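Local coordinates for dihydrofolate reductase, putative (Aspergillus flavus, PDB 6DRS), which probably reduces dihydrofolate to tetrahydrofolate with NADPH, and here holds the oxidised cofactor together with an antifolate inhibitor, at residues Met62-Tyr67 with Glu90-Arg95; Val85-Glu90 with Gly158-Ala163. All coordinates share one frame; numbering follows the deposited sequence.

Contact 1: Met62-Tyr67 with Glu90-Arg95. With NAP (NADP nicotinamide-adenine-dinucleotide phosphate), chain H; SO4 (sulfate ion), chain C.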
# COMPACT_ATOMS: atom_id res chain seq x y z
N MET A 62 3.07 -7.25 2.32
CA MET A 62 1.86 -7.63 1.59
C MET A 62 1.57 -9.14 1.74
O MET A 62 2.47 -9.96 1.93
CB MET A 62 1.99 -7.27 0.10
CG MET A 62 2.99 -8.13 -0.64
SD MET A 62 3.51 -7.30 -2.16
CE MET A 62 4.81 -6.26 -1.48
N GLY A 63 0.29 -9.51 1.66
CA GLY A 63 -0.07 -10.93 1.56
C GLY A 63 0.28 -11.48 0.18
O GLY A 63 0.41 -10.73 -0.79
N ARG A 64 0.42 -12.81 0.09
CA ARG A 64 0.85 -13.41 -1.17
C ARG A 64 -0.14 -13.10 -2.30
O ARG A 64 0.27 -12.94 -3.46
CB ARG A 64 1.21 -14.89 -0.97
CG ARG A 64 1.81 -15.56 -2.20
CD ARG A 64 0.77 -16.01 -3.22
NE ARG A 64 -0.20 -16.82 -2.49
CZ ARG A 64 -1.36 -17.24 -2.98
NH1 ARG A 64 -1.74 -16.90 -4.19
NH2 ARG A 64 -2.13 -17.99 -2.21
N LYS A 65 -1.44 -12.99 -1.99
CA LYS A 65 -2.43 -12.76 -3.05
C LYS A 65 -2.28 -11.34 -3.60
O LYS A 65 -2.42 -11.12 -4.82
CB LYS A 65 -3.85 -13.05 -2.54
CG LYS A 65 -4.23 -14.52 -2.57
CD LYS A 65 -5.41 -14.81 -1.67
CE LYS A 65 -6.06 -16.16 -1.90
NZ LYS A 65 -6.68 -16.63 -0.64
N THR A 66 -1.98 -10.39 -2.73
CA THR A 66 -1.74 -9.02 -3.17
C THR A 66 -0.47 -8.97 -4.01
O THR A 66 -0.44 -8.34 -5.07
CB THR A 66 -1.68 -8.04 -1.99
OG1 THR A 66 -2.95 -8.06 -1.34
CG2 THR A 66 -1.37 -6.63 -2.44
N TYR A 67 0.57 -9.68 -3.57
CA TYR A 67 1.75 -9.80 -4.46
C TYR A 67 1.31 -10.27 -5.85
O TYR A 67 1.66 -9.66 -6.86
CB TYR A 67 2.83 -10.70 -3.87
CG TYR A 67 4.04 -10.81 -4.76
CD1 TYR A 67 5.01 -9.81 -4.79
CD2 TYR A 67 4.24 -11.92 -5.57
CE1 TYR A 67 6.14 -9.91 -5.59
CE2 TYR A 67 5.35 -12.03 -6.40
CZ TYR A 67 6.32 -11.03 -6.39
OH TYR A 67 7.43 -11.14 -7.18
N GLU A 90 8.91 -21.72 1.27
CA GLU A 90 9.82 -22.50 0.44
C GLU A 90 9.46 -22.31 -1.04
O GLU A 90 10.31 -21.88 -1.83
CB GLU A 90 9.82 -23.99 0.83
CG GLU A 90 9.93 -24.25 2.33
CD GLU A 90 8.66 -24.15 3.17
OE1 GLU A 90 7.75 -23.37 2.82
OE2 GLU A 90 8.58 -24.85 4.20
N GLY A 91 8.20 -22.60 -1.38
CA GLY A 91 7.76 -22.56 -2.77
C GLY A 91 7.73 -21.14 -3.31
O GLY A 91 8.18 -20.88 -4.43
N VAL A 92 7.20 -20.22 -2.50
CA VAL A 92 7.00 -18.82 -2.92
C VAL A 92 8.37 -18.11 -3.05
O VAL A 92 8.62 -17.40 -4.06
CB VAL A 92 6.02 -18.12 -1.96
CG1 VAL A 92 5.87 -16.63 -2.26
CG2 VAL A 92 4.66 -18.79 -1.97
N SER A 93 9.26 -18.33 -2.07
CA SER A 93 10.69 -17.91 -2.17
C SER A 93 11.25 -18.17 -3.57
O SER A 93 11.73 -17.23 -4.21
CB SER A 93 11.53 -18.62 -1.16
OG SER A 93 11.23 -18.12 0.13
N LYS A 94 11.19 -19.42 -4.06
CA LYS A 94 11.82 -19.74 -5.35
C LYS A 94 11.23 -18.85 -6.45
O LYS A 94 11.96 -18.34 -7.33
CB LYS A 94 11.62 -21.19 -5.77
CG LYS A 94 12.22 -22.26 -4.86
CD LYS A 94 12.95 -23.36 -5.65
CE LYS A 94 12.64 -24.78 -5.23
NZ LYS A 94 12.39 -24.91 -3.78
N ARG A 95 9.91 -18.68 -6.43
CA ARG A 95 9.25 -17.94 -7.52
C ARG A 95 9.57 -16.44 -7.39
O ARG A 95 9.76 -15.75 -8.39
CB ARG A 95 7.75 -18.25 -7.53
CG ARG A 95 6.95 -17.45 -8.55
CD ARG A 95 5.47 -17.83 -8.56
NE ARG A 95 4.75 -17.50 -7.34
CZ ARG A 95 4.08 -16.38 -7.16
NH1 ARG A 95 4.09 -15.44 -8.10
NH2 ARG A 95 3.36 -16.21 -6.06
PA NAP H . -4.02 -11.07 1.07
O1A NAP H . -3.36 -10.14 0.09
O2A NAP H . -4.31 -10.83 2.50
O5B NAP H . -3.24 -12.49 0.96
C5B NAP H . -3.73 -13.72 1.53
C4B NAP H . -2.55 -14.67 1.51
O4B NAP H . -1.53 -14.16 2.38
C3B NAP H . -2.85 -16.06 2.05
O3B NAP H . -3.38 -16.90 1.02
C2B NAP H . -1.47 -16.51 2.52
O2B NAP H . -0.65 -16.79 1.39
C1B NAP H . -0.86 -15.23 3.06
N9A NAP H . -1.13 -15.09 4.48
C8A NAP H . -2.21 -14.43 4.92
N7A NAP H . -2.24 -14.44 6.27
C5A NAP H . -1.15 -15.11 6.71
C6A NAP H . -0.59 -15.47 8.03
N6A NAP H . -1.25 -15.05 9.12
N1A NAP H . 0.56 -16.17 8.12
C2A NAP H . 1.19 -16.54 6.99
N3A NAP H . 0.73 -16.24 5.74
C4A NAP H . -0.42 -15.55 5.52
O3 NAP H . -5.36 -11.59 0.28
PN NAP H . -6.89 -11.03 0.37
O1N NAP H . -7.26 -10.66 1.75
O2N NAP H . -7.65 -12.11 -0.38
O5D NAP H . -6.82 -9.73 -0.55
C5D NAP H . -6.44 -9.81 -1.90
C4D NAP H . -7.45 -8.91 -2.58
O4D NAP H . -7.42 -7.64 -1.94
C3D NAP H . -7.22 -8.68 -4.05
O3D NAP H . -8.54 -8.57 -4.67
C2D NAP H . -6.52 -7.35 -4.07
O2D NAP H . -6.72 -6.70 -5.29
C1D NAP H . -7.17 -6.62 -2.91
N1N NAP H . -6.31 -5.54 -2.37
C2N NAP H . -6.79 -4.28 -2.42
C3N NAP H . -6.03 -3.19 -1.95
C7N NAP H . -6.60 -1.77 -2.01
O7N NAP H . -6.00 -0.82 -1.51
N7N NAP H . -7.78 -1.59 -2.64
C4N NAP H . -4.73 -3.44 -1.46
C5N NAP H . -4.28 -4.76 -1.42
C6N NAP H . -5.07 -5.80 -1.90
P2B NAP H . -0.47 -18.30 0.84
O1X NAP H . -1.82 -18.71 0.29
O2X NAP H . 0.48 -18.11 -0.32
O3X NAP H . -0.07 -18.96 2.13
S SO4 C . -4.85 -18.76 -4.58
O1 SO4 C . -6.17 -18.41 -5.15
O2 SO4 C . -4.14 -17.47 -4.43
O3 SO4 C . -5.03 -19.46 -3.27
O4 SO4 C . -4.12 -19.66 -5.51
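Arg64 and Arg95 meet across this contact through an aliphatic carbon and a guanidinium. CD of Arg64 lies 3.8 Å from NH2 of Arg95, at the edge of the Arg95 guanidinium and near its plane. The two guanidinium planes stand 81° apart, so they do not stack. CG of Arg64 also touches CG1 of Val92 at 4.2 Å. Beside this pair, the rim of the Tyr67 ring meets Arg95, with CE2 of Tyr67 4.0 Å from NH1 of Arg95.

The Arg64 chain bends at chi2 (-81°) and chi3 (-53°), which brings its guanidinium to the 2'-phosphate of NADP. NE of Arg64 donates to O2X of NADP at 2.6 Å, and NH2 of Arg64 to O1X at 2.6 Å. A sulfate, probably from the crystallisation liquor, lies at another part of the guanidinium edge. CG of Lys65 lies over one face of the Arg64 guanidinium, offset toward the rim.

In the next shell, Asp68 makes salt bridges to both Arg64 and Arg95. Glu99 makes a salt bridge to NH1 of Arg95 and hydrogen-bonds the Tyr67 hydroxyl. These carboxylates probably offset the like charges of the two arginines.

Gly63 is the N-cap of helix 64-69, which follows strand 57-63. The contact joins the start of that helix to helix 89-116, beside strand 81-85, while Val92 also reaches strand 128-132.

Contact 2: Val85-Glu90 with Gly158-Ala163. With NAP (NADP nicotinamide-adenine-dinucleotide phosphate), chain H.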
# COMPACT_ATOMS: atom_id res chain seq x y z
N VAL A 85 4.15 -12.11 2.50
CA VAL A 85 3.77 -12.98 3.64
C VAL A 85 2.96 -14.17 3.13
O VAL A 85 1.94 -14.00 2.45
CB VAL A 85 3.02 -12.21 4.74
CG1 VAL A 85 2.50 -13.13 5.83
CG2 VAL A 85 3.90 -11.13 5.34
N THR A 86 3.43 -15.37 3.50
CA THR A 86 2.91 -16.62 2.95
C THR A 86 3.05 -17.75 3.98
O THR A 86 3.82 -17.66 4.95
CB THR A 86 3.58 -16.99 1.62
OG1 THR A 86 2.89 -18.14 1.13
CG2 THR A 86 5.05 -17.35 1.78
N ARG A 87 2.28 -18.81 3.75
CA ARG A 87 2.42 -20.02 4.56
C ARG A 87 3.25 -21.06 3.80
O ARG A 87 3.49 -22.14 4.31
CB ARG A 87 1.04 -20.57 4.94
CG ARG A 87 0.35 -19.74 6.00
CD ARG A 87 -0.89 -20.40 6.56
NE ARG A 87 -1.51 -19.52 7.54
CZ ARG A 87 -2.43 -18.60 7.25
NH1 ARG A 87 -2.90 -18.49 6.02
NH2 ARG A 87 -2.85 -17.78 8.20
N ASP A 88 3.69 -20.75 2.58
CA ASP A 88 4.58 -21.63 1.86
C ASP A 88 5.85 -20.87 1.46
O ASP A 88 6.09 -20.57 0.26
CB ASP A 88 3.85 -22.33 0.71
CG ASP A 88 4.82 -23.02 -0.24
OD1 ASP A 88 5.83 -23.57 0.26
OD2 ASP A 88 4.59 -23.00 -1.46
N VAL A 89 6.70 -20.59 2.47
CA VAL A 89 7.91 -19.76 2.26
C VAL A 89 8.78 -20.40 1.18
O VAL A 89 9.26 -19.71 0.27
CB VAL A 89 8.70 -19.51 3.56
CG1 VAL A 89 10.05 -18.85 3.27
CG2 VAL A 89 7.91 -18.67 4.54
N GLU A 90 8.91 -21.72 1.27
CA GLU A 90 9.82 -22.50 0.44
C GLU A 90 9.46 -22.31 -1.04
O GLU A 90 10.31 -21.88 -1.83
CB GLU A 90 9.82 -23.99 0.83
CG GLU A 90 9.93 -24.25 2.33
CD GLU A 90 8.66 -24.15 3.17
OE1 GLU A 90 7.75 -23.37 2.82
OE2 GLU A 90 8.58 -24.85 4.20
N GLY A 158 -3.35 -7.71 1.50
CA GLY A 158 -4.76 -7.31 1.44
C GLY A 158 -5.49 -7.52 2.76
O GLY A 158 -4.93 -7.30 3.83
N ALA A 159 -6.75 -7.93 2.68
CA ALA A 159 -7.64 -7.99 3.86
C ALA A 159 -7.03 -8.86 4.96
O ALA A 159 -7.07 -8.46 6.10
CB ALA A 159 -9.02 -8.47 3.47
N GLU A 160 -6.45 -10.02 4.63
CA GLU A 160 -5.93 -10.93 5.70
C GLU A 160 -4.74 -10.28 6.42
O GLU A 160 -4.68 -10.29 7.64
CB GLU A 160 -5.52 -12.30 5.15
CG GLU A 160 -6.69 -13.10 4.60
CD GLU A 160 -6.32 -14.50 4.09
OE1 GLU A 160 -6.97 -14.99 3.12
OE2 GLU A 160 -5.38 -15.09 4.65
N ILE A 161 -3.81 -9.72 5.65
CA ILE A 161 -2.64 -9.02 6.20
C ILE A 161 -3.09 -7.79 7.01
O ILE A 161 -2.58 -7.58 8.12
CB ILE A 161 -1.61 -8.69 5.09
CG1 ILE A 161 -0.59 -9.81 4.90
CG2 ILE A 161 -0.89 -7.38 5.38
CD1 ILE A 161 -1.15 -11.22 5.02
N TYR A 162 -4.05 -7.00 6.49
CA TYR A 162 -4.53 -5.81 7.24
C TYR A 162 -5.12 -6.25 8.59
O TYR A 162 -4.89 -5.61 9.63
CB TYR A 162 -5.66 -5.08 6.50
CG TYR A 162 -5.28 -4.28 5.28
CD1 TYR A 162 -4.18 -3.43 5.27
CD2 TYR A 162 -6.03 -4.38 4.13
CE1 TYR A 162 -3.85 -2.69 4.15
CE2 TYR A 162 -5.71 -3.66 2.99
CZ TYR A 162 -4.63 -2.79 3.01
OH TYR A 162 -4.34 -2.11 1.87
N ALA A 163 -5.91 -7.33 8.54
CA ALA A 163 -6.52 -7.87 9.73
C ALA A 163 -5.42 -8.21 10.74
O ALA A 163 -5.55 -7.86 11.92
CB ALA A 163 -7.38 -9.06 9.39
PA NAP H . -4.02 -11.07 1.07
O1A NAP H . -3.36 -10.14 0.09
O2A NAP H . -4.31 -10.83 2.50
O5B NAP H . -3.24 -12.49 0.96
C5B NAP H . -3.73 -13.72 1.53
C4B NAP H . -2.55 -14.67 1.51
O4B NAP H . -1.53 -14.16 2.38
C3B NAP H . -2.85 -16.06 2.05
O3B NAP H . -3.38 -16.90 1.02
C2B NAP H . -1.47 -16.51 2.52
O2B NAP H . -0.65 -16.79 1.39
C1B NAP H . -0.86 -15.23 3.06
N9A NAP H . -1.13 -15.09 4.48
C8A NAP H . -2.21 -14.43 4.92
N7A NAP H . -2.24 -14.44 6.27
C5A NAP H . -1.15 -15.11 6.71
C6A NAP H . -0.59 -15.47 8.03
N6A NAP H . -1.25 -15.05 9.12
N1A NAP H . 0.56 -16.17 8.12
C2A NAP H . 1.19 -16.54 6.99
N3A NAP H . 0.73 -16.24 5.74
C4A NAP H . -0.42 -15.55 5.52
O3 NAP H . -5.36 -11.59 0.28
PN NAP H . -6.89 -11.03 0.37
O1N NAP H . -7.26 -10.66 1.75
O2N NAP H . -7.65 -12.11 -0.38
O5D NAP H . -6.82 -9.73 -0.55
C5D NAP H . -6.44 -9.81 -1.90
C4D NAP H . -7.45 -8.91 -2.58
O4D NAP H . -7.42 -7.64 -1.94
C3D NAP H . -7.22 -8.68 -4.05
O3D NAP H . -8.54 -8.57 -4.67
C2D NAP H . -6.52 -7.35 -4.07
O2D NAP H . -6.72 -6.70 -5.29
C1D NAP H . -7.17 -6.62 -2.91
N1N NAP H . -6.31 -5.54 -2.37
C2N NAP H . -6.79 -4.28 -2.42
C3N NAP H . -6.03 -3.19 -1.95
C7N NAP H . -6.60 -1.77 -2.01
O7N NAP H . -6.00 -0.82 -1.51
N7N NAP H . -7.78 -1.59 -2.64
C4N NAP H . -4.73 -3.44 -1.46
C5N NAP H . -4.28 -4.76 -1.42
C6N NAP H . -5.07 -5.80 -1.90
P2B NAP H . -0.47 -18.30 0.84
O1X NAP H . -1.82 -18.71 0.29
O2X NAP H . 0.48 -18.11 -0.32
O3X NAP H . -0.07 -18.96 2.13
O HOH W 1 -5.59 -16.88 6.56
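Arg87 lays one face of its guanidinium over the adenine of NADP. C5A of the adenine stands 3.3 Å above the guanidinium plane, offset toward the rim. The chain is extended from CG to NE, and CG of Arg87 reaches the ring at C2A, 3.5 Å away. At the guanidinium edge, OE2 of Glu160 is 4.4 Å from NH1 of Arg87, too far for a salt bridge. A water joins the two, donating to OE2 of Glu160 at 2.6 Å and accepting from NH1 of Arg87.

On the buried side, CG1 of Val85 meets CD1 of Ile161 at 4.2 Å. The adenine is sandwiched, with the Arg87 guanidinium over one face and both methyls against the other. Val85 CG1 lies near N3A, and Ile161 CD1 is 3.4 Å from C8A. Much of this contact therefore runs through the cofactor.

The 85-90 segment and Arg64 both grip the 2'-phosphate. OG1 of Thr86 donates to O2X of NADP at 2.8 Å. The backbone N of Arg87 donates to O3X of NADP. OG1 of Thr86 also accepts from N of Asp88, an ST turn that would steady the hydroxyl.

Gly158 follows a cis peptide and is the N-cap of helix 159-167. Its N donates to O1A, and N of Glu160 to O1N, at 3.1 Å. The pyrophosphate at this helix start and the sandwiched adenine mark the NADP site of the dihydrofolate reductase fold.

Overall arrangement
Contacts 1 and 2 are neighbours, with centres about 8 Å apart, and both touch NADP. Each is partly buried and has no direct hydrogen bond between its own segments. Helix 89-116 supplies Val92 and Arg95 to contact 1, while contact 2 uses Val85 and Arg87, which lead into it. Met62 O and Val85 N, 2.8 Å apart, probably hydrogen-bond between the parallel strands 57-63 and 81-85. Contact 1 joins two helices through arginine chains, with Val92 and Tyr67 beside them; carboxylates meet both arginines, and the phosphate meets Arg64. In contact 2 the cofactor fills much of the interface, with aliphatic methyls on the buried side and a water-bridged charged pair nearer the surface.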